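Local coordinates for protein type IV pilus biogenesis factor PilY1 (Pseudomonas aeruginosa, PDB 3HX6) that primes type IV pilus assembly, takes part in twitching motility and host-cell adhesion, and binds calcium, which seems to regulate pilus retraction, at residues A[309-321]-A[381-393]. The protein carries 3 engineered substitutions. Residues are numbered along the deposited sequence; the frame is centred on the assembly and turned at random.
Sequences SFGGQPLYSAVDS and AGSTPRLTRGNLQ
Residues 309-321 and 381-393 run side by side in the same direction, with CA atoms 3.8 Å apart at Phe310 and Ser383 but 6.4 Å apart at Tyr316 and Leu387. Both belong to the C-terminal beta-propeller domain. Residues 309-317 lie on strand 307-317, an outer strand, interrupted on the way, of a four-stranded antiparallel sheet, where Leu315 and Tyr316 form a classic beta bulge opposite Leu277. Loop 381-388 lies along this strand and, through a short 3-10 turn at 389-391, leads into strand 392-405 of the next sheet. Water bridges the wider part of the seam. Two waters link Leu315 O to Pro385 O, and two others join the backbone of Ser317 to Leu387 O.

At the narrow end, Thr384 sits over one face of the Phe310 ring. Thr384 CB makes a CH-pi contact 3.7 Å from the centroid of the Phe310 ring. Ser309 CB packs on the opposite face, so the ring is held between the two. Gln313 reaches Thr384 with CG anti to its backbone N (chi1 -176°) and the rest of the chain extended. Its amide meets the Thr384 backbone through two weak hydrogen bonds: Gln313 NE2 donates to Thr384 O at 2.9 Å, and Gln313 OE1 accepts from Thr384 N at 3.4 Å. Farther along, Leu387 CB lies at the edge of the Tyr316 ring, in its plane. Leu392 CD1 approaches the same ring obliquely, 3.6 Å from Tyr316 OH.

Arg389 closes the far end. Its extended chain carries the guanidinium to residues 319-321, where Asp320 C and Ser321 N lie over one face. Outside the two segments, NH2 forms a salt bridge with Asp437 and a hydrogen bond with Tyr369. Arg389 NE donates to Val319 O at 3.1 Å. The donor lies in the carbonyl plane, while Val319 O sits 24° out of the guanidinium plane.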
loop_
_atom_site.group_PDB
_atom_site.type_symbol
_atom_site.label_atom_id
_atom_site.label_comp_id
_atom_site.label_asym_id
_atom_site.label_seq_id
_atom_site.Cartn_x
_atom_site.Cartn_y
_atom_site.Cartn_z
ATOM N N SER A 309 23.691 -29.503 0.638
ATOM C CA SER A 309 22.769 -30.401 -0.040
ATOM C C SER A 309 23.436 -31.222 -1.136
ATOM O O SER A 309 24.597 -31.009 -1.472
ATOM C CB SER A 309 21.620 -29.596 -0.667
ATOM O OG SER A 309 20.978 -28.756 0.283
ATOM N N PHE A 310 22.687 -32.174 -1.681
ATOM C CA PHE A 310 23.170 -32.979 -2.791
ATOM C C PHE A 310 24.513 -33.655 -2.534
ATOM O O PHE A 310 25.309 -33.826 -3.459
ATOM C CB PHE A 310 23.274 -32.078 -4.022
ATOM C CG PHE A 310 22.072 -31.183 -4.218
ATOM C CD1 PHE A 310 22.229 -29.861 -4.614
ATOM C CD2 PHE A 310 20.785 -31.668 -4.007
ATOM C CE1 PHE A 310 21.117 -29.039 -4.795
ATOM C CE2 PHE A 310 19.668 -30.851 -4.187
ATOM C CZ PHE A 310 19.833 -29.540 -4.579
ATOM N N GLY A 311 24.765 -34.023 -1.284
ATOM C CA GLY A 311 26.011 -34.686 -0.944
ATOM C C GLY A 311 27.256 -33.841 -1.118
ATOM O O GLY A 311 28.370 -34.366 -1.124
ATOM N N GLY A 312 27.090 -32.530 -1.253
ATOM C CA GLY A 312 28.255 -31.680 -1.431
ATOM C C GLY A 312 28.410 -31.212 -2.867
ATOM O O GLY A 312 29.343 -30.485 -3.195
ATOM N N GLN A 313 27.497 -31.647 -3.729
ATOM C CA GLN A 313 27.517 -31.247 -5.128
ATOM C C GLN A 313 26.700 -29.966 -5.254
ATOM O O GLN A 313 25.648 -29.833 -4.629
ATOM C CB GLN A 313 26.870 -32.321 -6.004
ATOM C CG GLN A 313 26.937 -32.026 -7.504
ATOM C CD GLN A 313 26.019 -32.928 -8.313
ATOM O OE1 GLN A 313 25.553 -33.965 -7.823
ATOM N NE2 GLN A 313 25.758 -32.543 -9.561
ATOM N N PRO A 314 27.172 -29.003 -6.059
ATOM C CA PRO A 314 26.409 -27.761 -6.210
ATOM C C PRO A 314 25.227 -28.001 -7.143
ATOM O O PRO A 314 25.266 -28.898 -7.991
ATOM C CB PRO A 314 27.436 -26.799 -6.802
ATOM C CG PRO A 314 28.283 -27.723 -7.661
ATOM C CD PRO A 314 28.471 -28.923 -6.754
ATOM N N LEU A 315 24.167 -27.219 -6.977
ATOM C CA LEU A 315 22.999 -27.364 -7.837
ATOM C C LEU A 315 23.420 -27.097 -9.276
ATOM O O LEU A 315 22.899 -27.700 -10.217
ATOM C CB LEU A 315 21.922 -26.345 -7.451
ATOM C CG LEU A 315 20.638 -26.352 -8.284
ATOM C CD1 LEU A 315 19.768 -27.554 -7.878
ATOM C CD2 LEU A 315 19.875 -25.060 -8.049
ATOM N N TYR A 316 24.378 -26.189 -9.429
ATOM C CA TYR A 316 24.848 -25.777 -10.744
ATOM C C TYR A 316 26.201 -25.063 -10.632
ATOM O O TYR A 316 26.558 -24.552 -9.568
ATOM C CB TYR A 316 23.798 -24.826 -11.342
ATOM C CG TYR A 316 23.979 -24.489 -12.801
ATOM C CD1 TYR A 316 24.624 -23.316 -13.201
ATOM C CD2 TYR A 316 23.520 -25.361 -13.791
ATOM C CE1 TYR A 316 24.810 -23.021 -14.562
ATOM C CE2 TYR A 316 23.700 -25.077 -15.145
ATOM C CZ TYR A 316 24.341 -23.914 -15.524
ATOM O OH TYR A 316 24.508 -23.653 -16.867
ATOM N N SER A 317 26.959 -25.054 -11.725
ATOM C CA SER A 317 28.247 -24.361 -11.773
ATOM C C SER A 317 28.211 -23.499 -13.029
ATOM O O SER A 317 28.208 -24.014 -14.152
ATOM C CB SER A 317 29.404 -25.353 -11.844
ATOM O OG SER A 317 29.535 -26.061 -10.628
ATOM N N ALA A 318 28.174 -22.187 -12.823
ATOM C CA ALA A 318 28.091 -21.218 -13.907
ATOM C C ALA A 318 29.389 -20.917 -14.648
ATOM O O ALA A 318 30.387 -20.523 -14.048
ATOM C CB ALA A 318 27.495 -19.905 -13.368
ATOM N N VAL A 319 29.350 -21.100 -15.965
ATOM C CA VAL A 319 30.485 -20.813 -16.833
ATOM C C VAL A 319 29.937 -20.076 -18.050
ATOM O O VAL A 319 28.796 -20.310 -18.463
ATOM C CB VAL A 319 31.202 -22.103 -17.313
ATOM C CG1 VAL A 319 31.775 -22.852 -16.118
ATOM C CG2 VAL A 319 30.234 -22.989 -18.095
ATOM N N ASP A 320 30.731 -19.176 -18.619
ATOM C CA ASP A 320 30.271 -18.444 -19.789
ATOM C C ASP A 320 30.222 -19.358 -21.009
ATOM O O ASP A 320 30.372 -20.581 -20.891
ATOM C CB ASP A 320 31.172 -17.238 -20.076
ATOM C CG ASP A 320 32.635 -17.612 -20.188
ATOM O OD1 ASP A 320 32.938 -18.716 -20.690
ATOM O OD2 ASP A 320 33.482 -16.789 -19.781
ATOM N N SER A 321 30.006 -18.751 -22.174
ATOM C CA SER A 321 29.922 -19.466 -23.447
ATOM C C SER A 321 31.197 -20.246 -23.744
ATOM O O SER A 321 31.145 -21.343 -24.291
ATOM C CB SER A 321 29.690 -18.473 -24.590
ATOM O OG SER A 321 28.729 -17.499 -24.241
ATOM N N ALA A 381 17.787 -36.176 -1.162
ATOM C CA ALA A 381 18.534 -35.478 -2.203
ATOM C C ALA A 381 20.034 -35.688 -2.037
ATOM O O ALA A 381 20.785 -34.727 -1.858
ATOM C CB ALA A 381 18.212 -33.982 -2.164
ATOM N N GLY A 382 20.464 -36.944 -2.105
ATOM C CA GLY A 382 21.872 -37.262 -1.949
ATOM C C GLY A 382 22.714 -36.723 -3.085
ATOM O O GLY A 382 23.941 -36.645 -2.988
ATOM N N SER A 383 22.051 -36.348 -4.172
ATOM C CA SER A 383 22.740 -35.801 -5.330
ATOM C C SER A 383 21.763 -34.960 -6.129
ATOM O O SER A 383 20.600 -34.800 -5.752
ATOM C CB SER A 383 23.287 -36.930 -6.210
ATOM O OG SER A 383 22.241 -37.793 -6.617
ATOM N N THR A 384 22.244 -34.422 -7.239
ATOM C CA THR A 384 21.404 -33.601 -8.094
ATOM C C THR A 384 21.965 -33.667 -9.510
ATOM O O THR A 384 23.172 -33.847 -9.707
ATOM C CB THR A 384 21.378 -32.135 -7.589
ATOM O OG1 THR A 384 20.400 -31.389 -8.318
ATOM C CG2 THR A 384 22.743 -31.487 -7.763
ATOM N N PRO A 385 21.096 -33.532 -10.518
ATOM C CA PRO A 385 21.554 -33.585 -11.907
ATOM C C PRO A 385 22.671 -32.583 -12.183
ATOM O O PRO A 385 22.649 -31.457 -11.679
ATOM C CB PRO A 385 20.287 -33.267 -12.697
ATOM C CG PRO A 385 19.197 -33.853 -11.825
ATOM C CD PRO A 385 19.631 -33.392 -10.448
ATOM N N ARG A 386 23.658 -32.998 -12.970
ATOM C CA ARG A 386 24.750 -32.102 -13.318
ATOM C C ARG A 386 24.328 -31.477 -14.639
ATOM O O ARG A 386 24.186 -32.177 -15.642
ATOM C CB ARG A 386 26.055 -32.873 -13.490
ATOM C CG ARG A 386 27.265 -31.967 -13.618
ATOM C CD ARG A 386 28.478 -32.732 -14.066
ATOM N NE ARG A 386 29.618 -31.842 -14.246
ATOM C CZ ARG A 386 30.796 -32.226 -14.721
ATOM N NH1 ARG A 386 30.993 -33.493 -15.066
ATOM N NH2 ARG A 386 31.775 -31.342 -14.850
ATOM N N LEU A 387 24.112 -30.166 -14.633
ATOM C CA LEU A 387 23.658 -29.470 -15.823
ATOM C C LEU A 387 24.661 -28.508 -16.424
ATOM O O LEU A 387 25.596 -28.047 -15.767
ATOM C CB LEU A 387 22.366 -28.697 -15.530
ATOM C CG LEU A 387 21.135 -29.441 -15.012
ATOM C CD1 LEU A 387 20.737 -30.525 -15.994
ATOM C CD2 LEU A 387 21.425 -30.038 -13.661
ATOM N N THR A 388 24.417 -28.199 -17.688
ATOM C CA THR A 388 25.238 -27.296 -18.475
ATOM C C THR A 388 24.243 -26.448 -19.268
ATOM O O THR A 388 23.050 -26.740 -19.272
ATOM C CB THR A 388 26.153 -28.116 -19.439
ATOM O OG1 THR A 388 27.344 -28.522 -18.743
ATOM C CG2 THR A 388 26.526 -27.315 -20.657
ATOM N N ARG A 389 24.719 -25.394 -19.919
ATOM C CA ARG A 389 23.842 -24.551 -20.722
ATOM C C ARG A 389 23.063 -25.399 -21.727
ATOM O O ARG A 389 21.957 -25.037 -22.128
ATOM C CB ARG A 389 24.668 -23.510 -21.478
ATOM C CG ARG A 389 25.347 -22.500 -20.584
ATOM C CD ARG A 389 26.221 -21.561 -21.396
ATOM N NE ARG A 389 26.589 -20.400 -20.602
ATOM C CZ ARG A 389 26.442 -19.145 -21.004
ATOM N NH1 ARG A 389 25.941 -18.883 -22.204
ATOM N NH2 ARG A 389 26.769 -18.154 -20.189
ATOM N N GLY A 390 23.654 -26.522 -22.132
ATOM C CA GLY A 390 23.018 -27.410 -23.096
ATOM C C GLY A 390 21.695 -27.989 -22.626
ATOM O O GLY A 390 20.835 -28.336 -23.442
ATOM N N ASN A 391 21.523 -28.098 -21.312
ATOM C CA ASN A 391 20.285 -28.631 -20.748
ATOM C C ASN A 391 19.281 -27.515 -20.493
ATOM O O ASN A 391 18.194 -27.758 -19.968
ATOM C CB ASN A 391 20.566 -29.331 -19.425
ATOM C CG ASN A 391 21.696 -30.323 -19.526
ATOM O OD1 ASN A 391 22.775 -30.105 -18.978
ATOM N ND2 ASN A 391 21.462 -31.417 -20.240
ATOM N N LEU A 392 19.649 -26.294 -20.864
ATOM C CA LEU A 392 18.792 -25.141 -20.623
ATOM C C LEU A 392 18.337 -24.467 -21.908
ATOM O O LEU A 392 18.960 -24.622 -22.954
ATOM C CB LEU A 392 19.549 -24.118 -19.763
ATOM C CG LEU A 392 20.308 -24.660 -18.548
ATOM C CD1 LEU A 392 21.075 -23.529 -17.875
ATOM C CD2 LEU A 392 19.332 -25.310 -17.575
ATOM N N GLN A 393 17.243 -23.720 -21.815
ATOM C CA GLN A 393 16.723 -22.994 -22.956
ATOM C C GLN A 393 17.337 -21.607 -22.947
ATOM O O GLN A 393 17.184 -20.851 -21.989
ATOM C CB GLN A 393 15.207 -22.860 -22.880
ATOM C CG GLN A 393 14.638 -21.981 -23.984
ATOM C CD GLN A 393 15.049 -22.468 -25.358
ATOM O OE1 GLN A 393 14.900 -23.646 -25.671
ATOM N NE2 GLN A 393 15.565 -21.568 -26.185
HETATM O O HOH W 1 20.718 -32.965 0.429
HETATM O O HOH W 2 20.965 -29.868 -10.414
HETATM O O HOH W 3 24.378 -28.966 -12.194
HETATM O O HOH W 4 26.586 -27.459 -13.366
HETATM O O HOH W 5 27.333 -25.595 -16.142
#